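VOC domain-containing protein (Streptococcus mutans, PDB 3L7T) binds zinc and may act as a lactoylglutathione lyase of the glyoxalase (VOC) superfamily. Local coordinates at residues 38-46 / 54-62. Numbering follows the deposited sequence.
Sequences PKRHDYKLD and LEIFGNKLT
Tyr43 pairs with Gly58 and Leu45 with Ile56 through two backbone hydrogen bonds each. These rungs join strands 42-46 and 54-58 as antiparallel neighbours, their short axes 4.6 Å apart. The bonds between Leu45 and Ile56 are nearly straight; those between Tyr43 and Gly58 are more bent.

The ionic contacts lie on the face that carries Lys44, Asp46 and Glu55. Lys44 NZ meets Asp46 OD1 at 2.6 Å, on the syn side of the carboxylate. Lys44 NZ also makes a weaker bridge to Glu55 OE2, at 3.1 Å. The lysine chain runs straight to CE and then bends (chi4 -86°), which turns the ammonium toward both acids. Arg33 adds a second cation at Asp46 OD2. Lys44 bridges the two carboxylates and, with Arg33 and the zinc bound by Glu55, probably eases their mutual repulsion.

Two lysine chains lie over rings. Lys44 CG sits over one face of the Phe57 ring, 4.1 Å from its centroid, a CH-pi contact. The same ring has a cation-pi contact with Arg83 of the second subunit. On the other side of the sheet, Lys60 crosses the Tyr43 side chain at about a right angle. Its CE lies over one face of the Tyr43 ring, 3.9 Å from the centroid, again a CH-pi contact. A water 2.7 Å from Tyr43 OH also reaches Lys60 NZ weakly.

Beyond the strand pairing, the Asp42 carboxylate and Asn59 amide stack with planes 10° apart, Asp42 CG to Asn59 CG 3.8 Å.

The segments belong to the beta hairpin of strands 42-49 and 52-58, within a four-stranded sheet of the glyoxalase (VOC) fold. Glu55 binds zinc together with His8, and His84 of the second subunit packs against it, consistent with a metal site at the subunit interface.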
loop_
_atom_site.group_PDB
_atom_site.type_symbol
_atom_site.label_atom_id
_atom_site.label_comp_id
_atom_site.label_asym_id
_atom_site.label_seq_id
_atom_site.Cartn_x
_atom_site.Cartn_y
_atom_site.Cartn_z
ATOM N N PRO A 38 -1.601 -9.285 21.982
ATOM C CA PRO A 38 -0.195 -9.206 22.311
ATOM C C PRO A 38 0.590 -10.247 21.588
ATOM O O PRO A 38 0.270 -11.427 21.576
ATOM C CB PRO A 38 -0.185 -9.480 23.789
ATOM C CG PRO A 38 -1.476 -9.156 24.234
ATOM C CD PRO A 38 -2.427 -9.352 23.176
ATOM N N LYS A 39 1.654 -9.769 20.966
ATOM C CA LYS A 39 2.474 -10.585 20.112
ATOM C C LYS A 39 1.827 -11.055 18.801
ATOM O O LYS A 39 2.320 -10.734 17.714
ATOM C CB LYS A 39 3.080 -11.715 20.899
ATOM C CG LYS A 39 2.172 -12.754 21.334
ATOM C CD LYS A 39 2.988 -13.829 22.046
ATOM C CE LYS A 39 2.161 -14.778 22.901
ATOM N NZ LYS A 39 2.019 -16.131 22.314
ATOM N N ARG A 40 0.734 -11.780 18.867
ATOM C CA ARG A 40 0.135 -12.178 17.633
ATOM C C ARG A 40 0.178 -11.023 16.647
ATOM O O ARG A 40 0.789 -11.117 15.616
ATOM C CB ARG A 40 -1.273 -12.688 17.793
ATOM C CG ARG A 40 -1.881 -13.031 16.478
ATOM C CD ARG A 40 -2.639 -14.284 16.547
ATOM N NE ARG A 40 -3.663 -14.224 17.566
ATOM C CZ ARG A 40 -4.838 -13.643 17.417
ATOM N NH1 ARG A 40 -5.144 -13.036 16.304
ATOM N NH2 ARG A 40 -5.693 -13.671 18.387
ATOM N N HIS A 41 -0.483 -9.932 16.967
ATOM C CA HIS A 41 -0.433 -8.775 16.068
ATOM C C HIS A 41 -0.399 -7.433 16.780
ATOM O O HIS A 41 -0.636 -6.405 16.155
ATOM C CB HIS A 41 -1.562 -8.819 15.027
ATOM C CG HIS A 41 -2.931 -8.589 15.595
ATOM N ND1 HIS A 41 -3.244 -7.495 16.374
ATOM C CD2 HIS A 41 -4.092 -9.257 15.404
ATOM C CE1 HIS A 41 -4.527 -7.525 16.675
ATOM N NE2 HIS A 41 -5.063 -8.593 16.111
ATOM N N ASP A 42 -0.093 -7.440 18.082
ATOM C CA ASP A 42 -0.114 -6.200 18.867
ATOM C C ASP A 42 -1.386 -5.417 18.568
ATOM O O ASP A 42 -2.478 -6.022 18.611
ATOM C CB ASP A 42 1.175 -5.415 18.637
ATOM C CG ASP A 42 2.406 -6.208 19.074
ATOM O OD1 ASP A 42 2.317 -6.865 20.139
ATOM O OD2 ASP A 42 3.421 -6.241 18.324
ATOM N N TYR A 43 -1.296 -4.102 18.317
ATOM C CA TYR A 43 -2.519 -3.322 18.082
ATOM C C TYR A 43 -2.806 -3.297 16.610
ATOM O O TYR A 43 -1.893 -3.076 15.786
ATOM C CB TYR A 43 -2.395 -1.872 18.601
ATOM C CG TYR A 43 -2.266 -1.834 20.113
ATOM C CD1 TYR A 43 -3.403 -1.780 20.914
ATOM C CD2 TYR A 43 -1.028 -1.852 20.723
ATOM C CE1 TYR A 43 -3.320 -1.733 22.285
ATOM C CE2 TYR A 43 -0.926 -1.843 22.120
ATOM C CZ TYR A 43 -2.079 -1.814 22.879
ATOM O OH TYR A 43 -2.000 -1.782 24.257
ATOM N N LYS A 44 -4.054 -3.613 16.277
ATOM C CA LYS A 44 -4.512 -3.548 14.907
ATOM C C LYS A 44 -5.688 -2.590 14.854
ATOM O O LYS A 44 -6.671 -2.757 15.578
ATOM C CB LYS A 44 -4.946 -4.943 14.430
ATOM C CG LYS A 44 -5.459 -4.967 12.966
ATOM C CD LYS A 44 -5.944 -6.367 12.531
ATOM C CE LYS A 44 -6.356 -6.363 11.062
ATOM N NZ LYS A 44 -7.785 -5.930 10.845
ATOM N N LEU A 45 -5.478 -1.483 14.160
ATOM C CA LEU A 45 -6.415 -0.388 14.118
ATOM C C LEU A 45 -6.981 -0.355 12.695
ATOM O O LEU A 45 -6.235 -0.115 11.735
ATOM C CB LEU A 45 -5.680 0.917 14.405
ATOM C CG LEU A 45 -6.502 2.197 14.200
ATOM C CD1 LEU A 45 -7.761 2.318 15.082
ATOM C CD2 LEU A 45 -5.607 3.395 14.382
ATOM N N ASP A 46 -8.293 -0.557 12.572
ATOM C CA ASP A 46 -8.931 -0.613 11.250
ATOM C C ASP A 46 -9.704 0.668 10.974
ATOM O O ASP A 46 -10.618 1.033 11.732
ATOM C CB ASP A 46 -9.883 -1.805 11.185
ATOM C CG ASP A 46 -9.168 -3.147 11.414
ATOM O OD1 ASP A 46 -7.983 -3.296 11.014
ATOM O OD2 ASP A 46 -9.810 -4.070 11.968
ATOM N N LEU A 54 -8.132 0.835 5.890
ATOM C CA LEU A 54 -6.684 0.926 6.161
ATOM C C LEU A 54 -6.436 0.199 7.465
ATOM O O LEU A 54 -7.099 0.496 8.453
ATOM C CB LEU A 54 -6.284 2.399 6.353
ATOM C CG LEU A 54 -6.673 3.311 5.209
ATOM C CD1 LEU A 54 -6.187 4.760 5.547
ATOM C CD2 LEU A 54 -6.114 2.837 3.903
ATOM N N GLU A 55 -5.535 -0.783 7.465
ATOM C CA GLU A 55 -5.255 -1.548 8.671
ATOM C C GLU A 55 -3.936 -1.062 9.211
ATOM O O GLU A 55 -2.911 -1.291 8.593
ATOM C CB GLU A 55 -5.099 -3.038 8.354
ATOM C CG GLU A 55 -6.364 -3.747 7.950
ATOM C CD GLU A 55 -6.175 -5.251 7.891
ATOM O OE1 GLU A 55 -4.999 -5.707 7.797
ATOM O OE2 GLU A 55 -7.212 -5.938 7.761
ATOM N N ILE A 56 -3.949 -0.408 10.359
ATOM C CA ILE A 56 -2.712 0.077 10.949
ATOM C C ILE A 56 -2.230 -0.917 12.022
ATOM O O ILE A 56 -2.971 -1.226 12.971
ATOM C CB ILE A 56 -2.914 1.461 11.556
ATOM C CG1 ILE A 56 -3.574 2.433 10.566
ATOM C CG2 ILE A 56 -1.598 2.008 12.102
ATOM C CD1 ILE A 56 -2.791 2.717 9.351
ATOM N N PHE A 57 -0.983 -1.367 11.902
ATOM C CA PHE A 57 -0.416 -2.296 12.872
ATOM C C PHE A 57 0.716 -1.624 13.591
ATOM O O PHE A 57 1.618 -1.106 12.963
ATOM C CB PHE A 57 0.148 -3.535 12.186
ATOM C CG PHE A 57 -0.901 -4.464 11.639
ATOM C CD1 PHE A 57 -1.362 -5.536 12.395
ATOM C CD2 PHE A 57 -1.335 -4.330 10.328
ATOM C CE1 PHE A 57 -2.276 -6.455 11.871
ATOM C CE2 PHE A 57 -2.225 -5.266 9.773
ATOM C CZ PHE A 57 -2.702 -6.319 10.568
ATOM N N GLY A 58 0.745 -1.712 14.911
ATOM C CA GLY A 58 1.916 -1.177 15.601
ATOM C C GLY A 58 1.785 -1.557 17.046
ATOM O O GLY A 58 0.853 -2.256 17.435
ATOM N N ASN A 59 2.724 -1.076 17.825
ATOM C CA ASN A 59 2.712 -1.360 19.245
ATOM C C ASN A 59 3.028 -0.077 20.000
ATOM O O ASN A 59 3.583 0.864 19.441
ATOM C CB ASN A 59 3.715 -2.463 19.573
ATOM C CG ASN A 59 3.504 -3.051 20.963
ATOM O OD1 ASN A 59 2.514 -2.753 21.607
ATOM N ND2 ASN A 59 4.431 -3.902 21.417
ATOM N N LYS A 60 2.580 -0.000 21.254
ATOM C CA LYS A 60 2.700 1.225 22.035
ATOM C C LYS A 60 4.053 1.157 22.732
ATOM O O LYS A 60 4.486 0.065 23.059
ATOM C CB LYS A 60 1.596 1.244 23.097
ATOM C CG LYS A 60 0.253 1.610 22.562
ATOM C CD LYS A 60 -0.834 1.457 23.591
ATOM C CE LYS A 60 -2.169 1.778 22.953
ATOM N NZ LYS A 60 -3.307 1.745 23.920
ATOM N N LEU A 61 4.711 2.302 22.927
ATOM C CA LEU A 61 6.088 2.324 23.466
ATOM C C LEU A 61 6.101 1.854 24.919
ATOM O O LEU A 61 7.114 1.370 25.414
ATOM C CB LEU A 61 6.675 3.737 23.396
ATOM C CG LEU A 61 7.494 4.194 22.182
ATOM C CD1 LEU A 61 6.811 3.887 20.860
ATOM C CD2 LEU A 61 7.742 5.708 22.311
ATOM N N THR A 62 4.956 1.984 25.573
ATOM C CA THR A 62 4.782 1.565 26.954
ATOM C C THR A 62 4.527 0.064 27.089
ATOM O O THR A 62 4.604 -0.467 28.190
ATOM C CB THR A 62 3.607 2.318 27.616
ATOM O OG1 THR A 62 2.416 2.135 26.840
ATOM C CG2 THR A 62 3.896 3.807 27.715
HETATM O O HOH W 1 0.955 -5.113 22.471
HETATM O O HOH W 2 -4.037 -0.997 25.779
#